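Esterase LipW (Mycobacterium marinum, PDB 3QH4) probably hydrolyses ester substrates, as a mycobacterial esterase of the alpha/beta-hydrolase fold. Local coordinates at residues 91-96 against 102-107; 164-169 against 286-291; 230-233 against 239-242. All coordinates share one frame; numbering follows the deposited sequence.

Contact 1 (91-96 against 102-107); sequences CHAGGF and DTDHRQ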
loop_
_atom_site.group_PDB
_atom_site.type_symbol
_atom_site.label_atom_id
_atom_site.label_comp_id
_atom_site.label_asym_id
_atom_site.label_seq_id
_atom_site.Cartn_x
_atom_site.Cartn_y
_atom_site.Cartn_z
ATOM N N CYS A 91 -1.805 4.701 -1.742
ATOM C CA CYS A 91 -0.327 4.779 -1.868
ATOM C C CYS A 91 0.237 3.409 -2.206
ATOM O O CYS A 91 -0.043 2.437 -1.502
ATOM C CB CYS A 91 0.319 5.288 -0.565
ATOM S SG CYS A 91 -0.079 6.989 -0.264
ATOM N N HIS A 92 1.010 3.345 -3.301
ATOM C CA HIS A 92 1.542 2.077 -3.849
ATOM C C HIS A 92 2.688 1.427 -3.036
ATOM O O HIS A 92 3.291 2.047 -2.174
ATOM C CB HIS A 92 2.015 2.306 -5.291
ATOM C CG HIS A 92 3.207 3.213 -5.403
ATOM N ND1 HIS A 92 4.493 2.767 -5.190
ATOM C CD2 HIS A 92 3.314 4.529 -5.716
ATOM C CE1 HIS A 92 5.341 3.771 -5.344
ATOM N NE2 HIS A 92 4.648 4.849 -5.679
ATOM N N ALA A 93 2.956 0.167 -3.348
ATOM C CA ALA A 93 4.023 -0.640 -2.750
ATOM C C ALA A 93 5.381 -0.278 -3.326
ATOM O O ALA A 93 5.466 0.426 -4.350
ATOM C CB ALA A 93 3.723 -2.125 -3.014
ATOM N N GLY A 94 6.461 -0.768 -2.706
ATOM C CA GLY A 94 7.764 -0.478 -3.299
ATOM C C GLY A 94 8.812 -0.187 -2.252
ATOM O O GLY A 94 9.862 0.317 -2.592
ATOM N N GLY A 95 8.527 -0.529 -0.997
ATOM C CA GLY A 95 9.530 -0.353 0.088
ATOM C C GLY A 95 10.060 1.055 0.273
ATOM O O GLY A 95 11.208 1.238 0.741
ATOM N N PHE A 96 9.203 2.038 -0.023
ATOM C CA PHE A 96 9.521 3.493 0.049
ATOM C C PHE A 96 10.520 3.977 -1.002
ATOM O O PHE A 96 10.714 5.194 -1.110
ATOM C CB PHE A 96 10.033 3.971 1.438
ATOM C CG PHE A 96 9.199 3.511 2.568
ATOM C CD1 PHE A 96 7.992 4.138 2.850
ATOM C CD2 PHE A 96 9.615 2.427 3.343
ATOM C CE1 PHE A 96 7.185 3.687 3.917
ATOM C CE2 PHE A 96 8.836 1.987 4.416
ATOM C CZ PHE A 96 7.605 2.609 4.692
ATOM N N ASP A 102 2.178 3.420 -12.159
ATOM C CA ASP A 102 1.933 2.149 -12.848
ATOM C C ASP A 102 2.075 0.922 -11.935
ATOM O O ASP A 102 1.591 -0.172 -12.262
ATOM C CB ASP A 102 2.885 2.020 -14.055
ATOM C CG ASP A 102 2.598 3.045 -15.151
ATOM O OD1 ASP A 102 1.429 3.424 -15.362
ATOM O OD2 ASP A 102 3.563 3.473 -15.842
ATOM N N THR A 103 2.745 1.103 -10.790
ATOM C CA THR A 103 3.170 -0.044 -9.969
ATOM C C THR A 103 1.980 -0.885 -9.513
ATOM O O THR A 103 1.930 -2.107 -9.769
ATOM C CB THR A 103 3.965 0.417 -8.765
ATOM O OG1 THR A 103 5.104 1.189 -9.224
ATOM C CG2 THR A 103 4.393 -0.815 -7.918
ATOM N N ASP A 104 1.036 -0.227 -8.842
ATOM C CA ASP A 104 -0.149 -0.873 -8.290
ATOM C C ASP A 104 -1.385 -0.466 -9.089
ATOM O O ASP A 104 -2.501 -0.381 -8.557
ATOM C CB ASP A 104 -0.328 -0.457 -6.822
ATOM C CG ASP A 104 0.631 -1.184 -5.886
ATOM O OD1 ASP A 104 1.313 -2.138 -6.325
ATOM O OD2 ASP A 104 0.625 -0.828 -4.695
ATOM N N HIS A 105 -1.185 -0.200 -10.381
ATOM C CA HIS A 105 -2.327 0.164 -11.261
ATOM C C HIS A 105 -3.439 -0.911 -11.223
ATOM O O HIS A 105 -4.608 -0.563 -11.111
ATOM C CB HIS A 105 -1.772 0.383 -12.669
ATOM C CG HIS A 105 -2.774 0.832 -13.693
ATOM N ND1 HIS A 105 -3.338 2.094 -13.695
ATOM C CD2 HIS A 105 -3.235 0.212 -14.803
ATOM C CE1 HIS A 105 -4.144 2.209 -14.738
ATOM N NE2 HIS A 105 -4.088 1.088 -15.436
ATOM N N ARG A 106 -3.068 -2.187 -11.288
ATOM C CA ARG A 106 -4.072 -3.257 -11.263
ATOM C C ARG A 106 -4.874 -3.188 -9.957
ATOM O O ARG A 106 -6.097 -3.262 -9.977
ATOM C CB ARG A 106 -3.426 -4.633 -11.422
ATOM C CG ARG A 106 -4.437 -5.795 -11.415
ATOM C CD ARG A 106 -5.436 -5.738 -12.575
ATOM N NE ARG A 106 -6.269 -6.954 -12.622
ATOM C CZ ARG A 106 -5.914 -8.100 -13.196
ATOM N NH1 ARG A 106 -4.704 -8.246 -13.768
ATOM N NH2 ARG A 106 -6.767 -9.132 -13.166
ATOM N N GLN A 107 -4.172 -3.070 -8.821
ATOM C CA GLN A 107 -4.844 -2.970 -7.533
ATOM C C GLN A 107 -5.858 -1.824 -7.515
ATOM O O GLN A 107 -6.971 -1.982 -6.995
ATOM C CB GLN A 107 -3.787 -2.824 -6.421
ATOM C CG GLN A 107 -4.296 -2.397 -4.996
ATOM C CD GLN A 107 -5.042 -3.529 -4.251
ATOM O OE1 GLN A 107 -4.470 -4.189 -3.374
ATOM N NE2 GLN A 107 -6.315 -3.718 -4.574
#

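Contact 2 (164-169 against 286-291); sequences GSSAGA and ACHGFD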
loop_
_atom_site.group_PDB
_atom_site.type_symbol
_atom_site.label_atom_id
_atom_site.label_comp_id
_atom_site.label_asym_id
_atom_site.label_seq_id
_atom_site.Cartn_x
_atom_site.Cartn_y
_atom_site.Cartn_z
ATOM N N GLY A 164 -3.433 1.389 1.063
ATOM C CA GLY A 164 -2.103 1.220 0.474
ATOM C C GLY A 164 -1.708 -0.237 0.514
ATOM O O GLY A 164 -2.378 -1.052 1.171
ATOM N N SER A 165 -0.584 -0.533 -0.124
ATOM C CA SER A 165 0.023 -1.858 -0.077
ATOM C C SER A 165 1.436 -1.691 0.428
ATOM O O SER A 165 2.166 -0.805 -0.056
ATOM C CB SER A 165 0.091 -2.440 -1.484
ATOM O OG SER A 165 0.810 -3.667 -1.538
ATOM N N SER A 166 1.817 -2.533 1.386
ATOM C CA SER A 166 3.226 -2.611 1.833
ATOM C C SER A 166 3.658 -1.239 2.379
ATOM O O SER A 166 2.985 -0.663 3.222
ATOM C CB SER A 166 4.124 -3.094 0.668
ATOM O OG SER A 166 5.403 -3.567 1.093
ATOM N N ALA A 167 4.787 -0.716 1.895
ATOM C CA ALA A 167 5.231 0.623 2.335
ATOM C C ALA A 167 4.176 1.705 2.066
ATOM O O ALA A 167 4.058 2.695 2.813
ATOM C CB ALA A 167 6.550 0.957 1.618
ATOM N N GLY A 168 3.398 1.577 0.995
ATOM C CA GLY A 168 2.279 2.519 0.807
ATOM C C GLY A 168 1.222 2.447 1.893
ATOM O O GLY A 168 0.570 3.445 2.212
ATOM N N ALA A 169 1.024 1.260 2.456
ATOM C CA ALA A 169 0.089 1.134 3.583
ATOM C C ALA A 169 0.615 1.824 4.834
ATOM O O ALA A 169 -0.167 2.314 5.622
ATOM C CB ALA A 169 -0.279 -0.358 3.836
ATOM N N ALA A 286 1.096 -18.017 0.499
ATOM C CA ALA A 286 1.307 -16.804 -0.265
ATOM C C ALA A 286 2.436 -15.951 0.344
ATOM O O ALA A 286 2.476 -15.735 1.548
ATOM C CB ALA A 286 -0.015 -15.974 -0.324
ATOM N N CYS A 287 3.322 -15.458 -0.521
ATOM C CA CYS A 287 4.441 -14.572 -0.142
ATOM C C CYS A 287 4.075 -13.124 -0.333
ATOM O O CYS A 287 3.024 -12.811 -0.916
ATOM C CB CYS A 287 5.681 -14.921 -1.001
ATOM S SG CYS A 287 5.454 -14.601 -2.781
ATOM N N HIS A 288 4.905 -12.206 0.172
ATOM C CA HIS A 288 4.658 -10.789 -0.098
ATOM C C HIS A 288 4.536 -10.526 -1.596
ATOM O O HIS A 288 5.330 -11.034 -2.398
ATOM C CB HIS A 288 5.823 -9.960 0.435
ATOM C CG HIS A 288 5.475 -8.523 0.641
ATOM N ND1 HIS A 288 4.708 -8.102 1.701
ATOM C CD2 HIS A 288 5.812 -7.406 -0.052
ATOM C CE1 HIS A 288 4.580 -6.784 1.661
ATOM N NE2 HIS A 288 5.258 -6.336 0.615
ATOM N N GLY A 289 3.539 -9.746 -1.967
ATOM C CA GLY A 289 3.375 -9.310 -3.343
ATOM C C GLY A 289 2.626 -10.342 -4.168
ATOM O O GLY A 289 2.627 -10.232 -5.393
ATOM N N PHE A 290 1.976 -11.326 -3.514
ATOM C CA PHE A 290 1.301 -12.423 -4.256
ATOM C C PHE A 290 0.308 -11.937 -5.310
ATOM O O PHE A 290 0.251 -12.498 -6.407
ATOM C CB PHE A 290 0.649 -13.458 -3.315
ATOM C CG PHE A 290 -0.524 -12.924 -2.497
ATOM C CD1 PHE A 290 -0.291 -12.372 -1.228
ATOM C CD2 PHE A 290 -1.848 -13.008 -2.987
ATOM C CE1 PHE A 290 -1.353 -11.920 -0.443
ATOM C CE2 PHE A 290 -2.911 -12.552 -2.229
ATOM C CZ PHE A 290 -2.665 -11.995 -0.951
ATOM N N ASP A 291 -0.435 -10.880 -4.991
ATOM C CA ASP A 291 -1.473 -10.404 -5.900
ATOM C C ASP A 291 -0.897 -9.616 -7.072
ATOM O O ASP A 291 -1.581 -9.486 -8.099
ATOM C CB ASP A 291 -2.530 -9.578 -5.171
ATOM C CG ASP A 291 -1.920 -8.379 -4.470
ATOM O OD1 ASP A 291 -1.049 -8.584 -3.601
ATOM O OD2 ASP A 291 -2.271 -7.232 -4.832
#

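Contact 3 (230-233 against 239-242); sequences QTPS and GRRG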
loop_
_atom_site.group_PDB
_atom_site.type_symbol
_atom_site.label_atom_id
_atom_site.label_comp_id
_atom_site.label_asym_id
_atom_site.label_seq_id
_atom_site.Cartn_x
_atom_site.Cartn_y
_atom_site.Cartn_z
ATOM N N GLN A 230 17.344 9.013 11.047
ATOM C CA GLN A 230 16.373 9.586 11.983
ATOM C C GLN A 230 15.916 8.544 12.955
ATOM O O GLN A 230 15.772 7.359 12.602
ATOM C CB GLN A 230 15.172 10.169 11.260
ATOM C CG GLN A 230 15.581 11.368 10.387
ATOM C CD GLN A 230 14.446 11.797 9.501
ATOM O OE1 GLN A 230 13.546 12.536 9.942
ATOM N NE2 GLN A 230 14.424 11.271 8.265
ATOM N N THR A 231 15.717 8.971 14.191
ATOM C CA THR A 231 15.311 8.018 15.210
ATOM C C THR A 231 13.850 7.629 14.939
ATOM O O THR A 231 13.002 8.512 14.712
ATOM C CB THR A 231 15.500 8.606 16.608
ATOM O OG1 THR A 231 16.879 8.998 16.748
ATOM C CG2 THR A 231 15.216 7.537 17.660
ATOM N N PRO A 232 13.541 6.320 14.935
ATOM C CA PRO A 232 12.141 5.957 14.693
ATOM C C PRO A 232 11.225 6.491 15.769
ATOM O O PRO A 232 11.634 6.600 16.923
ATOM C CB PRO A 232 12.125 4.431 14.752
ATOM C CG PRO A 232 13.451 3.997 15.151
ATOM C CD PRO A 232 14.422 5.145 15.056
ATOM N N SER A 233 9.993 6.797 15.384
ATOM C CA SER A 233 8.993 7.335 16.293
ATOM C C SER A 233 7.628 6.877 15.797
ATOM O O SER A 233 7.538 6.307 14.712
ATOM C CB SER A 233 9.053 8.861 16.245
ATOM O OG SER A 233 8.600 9.278 14.981
ATOM N N GLY A 239 3.540 1.163 13.789
ATOM C CA GLY A 239 3.453 0.113 14.759
ATOM C C GLY A 239 3.989 0.535 16.118
ATOM O O GLY A 239 3.676 -0.103 17.128
ATOM N N ARG A 240 4.769 1.616 16.156
ATOM C CA ARG A 240 5.216 2.148 17.463
ATOM C C ARG A 240 4.193 3.043 18.198
ATOM O O ARG A 240 4.427 3.421 19.374
ATOM C CB ARG A 240 6.559 2.892 17.325
ATOM C CG ARG A 240 7.746 1.955 17.082
ATOM C CD ARG A 240 8.991 2.810 16.874
ATOM N NE ARG A 240 10.220 2.043 16.646
ATOM C CZ ARG A 240 11.124 1.733 17.580
ATOM N NH1 ARG A 240 10.905 2.001 18.857
ATOM N NH2 ARG A 240 12.252 1.117 17.238
ATOM N N ARG A 241 3.077 3.382 17.551
ATOM C CA ARG A 241 2.031 4.195 18.203
ATOM C C ARG A 241 1.408 3.396 19.348
ATOM O O ARG A 241 0.972 2.258 19.149
ATOM C CB ARG A 241 0.941 4.631 17.209
ATOM C CG ARG A 241 -0.116 5.528 17.866
ATOM C CD ARG A 241 -0.950 6.253 16.837
ATOM N NE ARG A 241 -0.118 7.008 15.890
ATOM C CZ ARG A 241 0.617 8.089 16.188
ATOM N NH1 ARG A 241 0.625 8.605 17.407
ATOM N NH2 ARG A 241 1.311 8.689 15.231
ATOM N N GLY A 242 1.411 3.989 20.541
ATOM C CA GLY A 242 0.914 3.330 21.738
ATOM C C GLY A 242 -0.599 3.232 21.739
ATOM O O GLY A 242 -1.160 2.144 21.915
#

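Contact 1 (91-96 against 102-107)
Asp104 presses its carboxylate against the backbone joining His92 to Ala93. Its OD2 accepts the amide Ala93 N at 2.9 Å with an N-H...O angle of 150°, the donor sitting above the carboxylate plane. The same oxygen lies 3.2 Å from His92 CA and also bonds to Tyr90 OH, so two hydrogen bonds grip it. Behind it the two CB atoms of Asp104 and His92 meet at 3.9 Å, while OD1 of Asp104 leans over the methyl of Ala93. The imidazole leads the other way. CG of His92 stands between the backbone N and the carbonyl carbon (chi1 67°), which swings ND1 back onto Ala93 O at 2.7 Å. That bond is nearly straight, 166° at the hydrogen, and the oxygen lies in the ring plane, fixing the ring's rotation. Thr103 brings CB obliquely beside the ring and its methyl CG2 to 3.9 Å from Ala93 O; its OG1 turns to Asn100 N. With Ala93 in place of the first glycine, Gly94 and Gly95 match the HGGG loop of hormone-sensitive-lipase-like esterases, and probably lie at the oxyanion hole. The loop leaves strand 85-91, and Asp104 occupies the N-cap position of helix 105-115 without a side-chain capping bond; Thr103 touches Met41 of helix 31-56, and Ser165 at the end of strand 160-165 touches both Ala93 and Asp104.

Contact 2 (164-169 against 286-291)
Ser166 and His288 meet through a single hydrogen bond, OG to NE2 at 2.8 Å, in which either may be the donor. Ser166 is deposited in two conformers; in the one described here OG reaches NE2, so the bond may not be made all the time. There OG is anti to the backbone N (chi1 -163°), which carries it to the edge of the imidazole, near the ring plane; CB of Ser166 lies in that plane too, 3.4 Å from NE2 of His288. In His288 a chi1 of -160° carries the ring toward Ser166, although its CB does not aim at the serine. On the far side of the ring ND1 of His288 bonds to Asp258 OD2, and Phe260 packs against the imidazole edge-to-face; together they position it. Ser166, His288 and Asp258, linked in that sequence by hydrogen bonds, have the geometry of a Ser-His-Asp catalytic triad, and Gly164-Ser166-Gly168 match the GxSxG nucleophile elbow, with Ser166 at a positive phi of 60°. Such a role is probable for this family. The elbow is the tight turn between strand 160-165 and helix 167-181, while His288 sits on the turn between the short, weakly bonded strand at about 286-287 and helix 290-293.

Contact 3 (230-233 against 239-242)
The guanidinium of Arg240 meets the ring of Pro232 obliquely. CB of Pro232 approaches NE of Arg240 to 3.6 Å, and CG of the same proline lies 3.8 Å from NH2 of Arg240. The central CZ of Arg240 sits about equally far from both carbons, 4.0 Å from CB and 4.1 Å from CG of Pro232, which means the CB-CG side of the ring spreads along the NE-CZ-NH2 part of the group. The arginine gets there by stretching out: its chain is extended from CG to NE (chi2 176°, chi3 179°), and the rotation about the CD-NE bond (chi4 -97°) sets the guanidinium plane across the line of the chain. Farther back, the backbone O of Ser233 comes within 4.4 Å of CD of Arg240, a loose touch, while the serine's own side chain points away and OG makes a weak hydrogen bond to Glu235 OE1. No hydrogen bond joins the two segments. The polar partner of Arg240 lies elsewhere: NE forms a salt bridge with Asp199, which the side chain of Pro232 also touches. Both segments belong to one surface loop between helix 216-227 and strand 250-255. Chemically, then, the contact is van der Waals packing of a nonpolar proline ring beside a flat cation, and the arginine's charge is answered by the neighbouring aspartate rather than across the contact.

Overall arrangement
From the N terminus, contact 1 comes first: it closes the short loop that leads from strand 85-91 into helix 105-115. Contact 2 opens later, at the end of strand 160-165, and closes only at 286-291, bridging 116 intervening residues and tying the middle of the sheet to the turn near the C-terminal helices. Contact 3 is nested inside that long span, drawing together the surface loop that precedes strand 250-255. Contacts 1 and 2 adjoin, their centres about 9 Å apart, with Phe96 and Gly95 packing on Ala167 and Ala93 on Ser165; they build one probable active site. Contact 3 stands apart, its centre about 21 Å from that of contact 2.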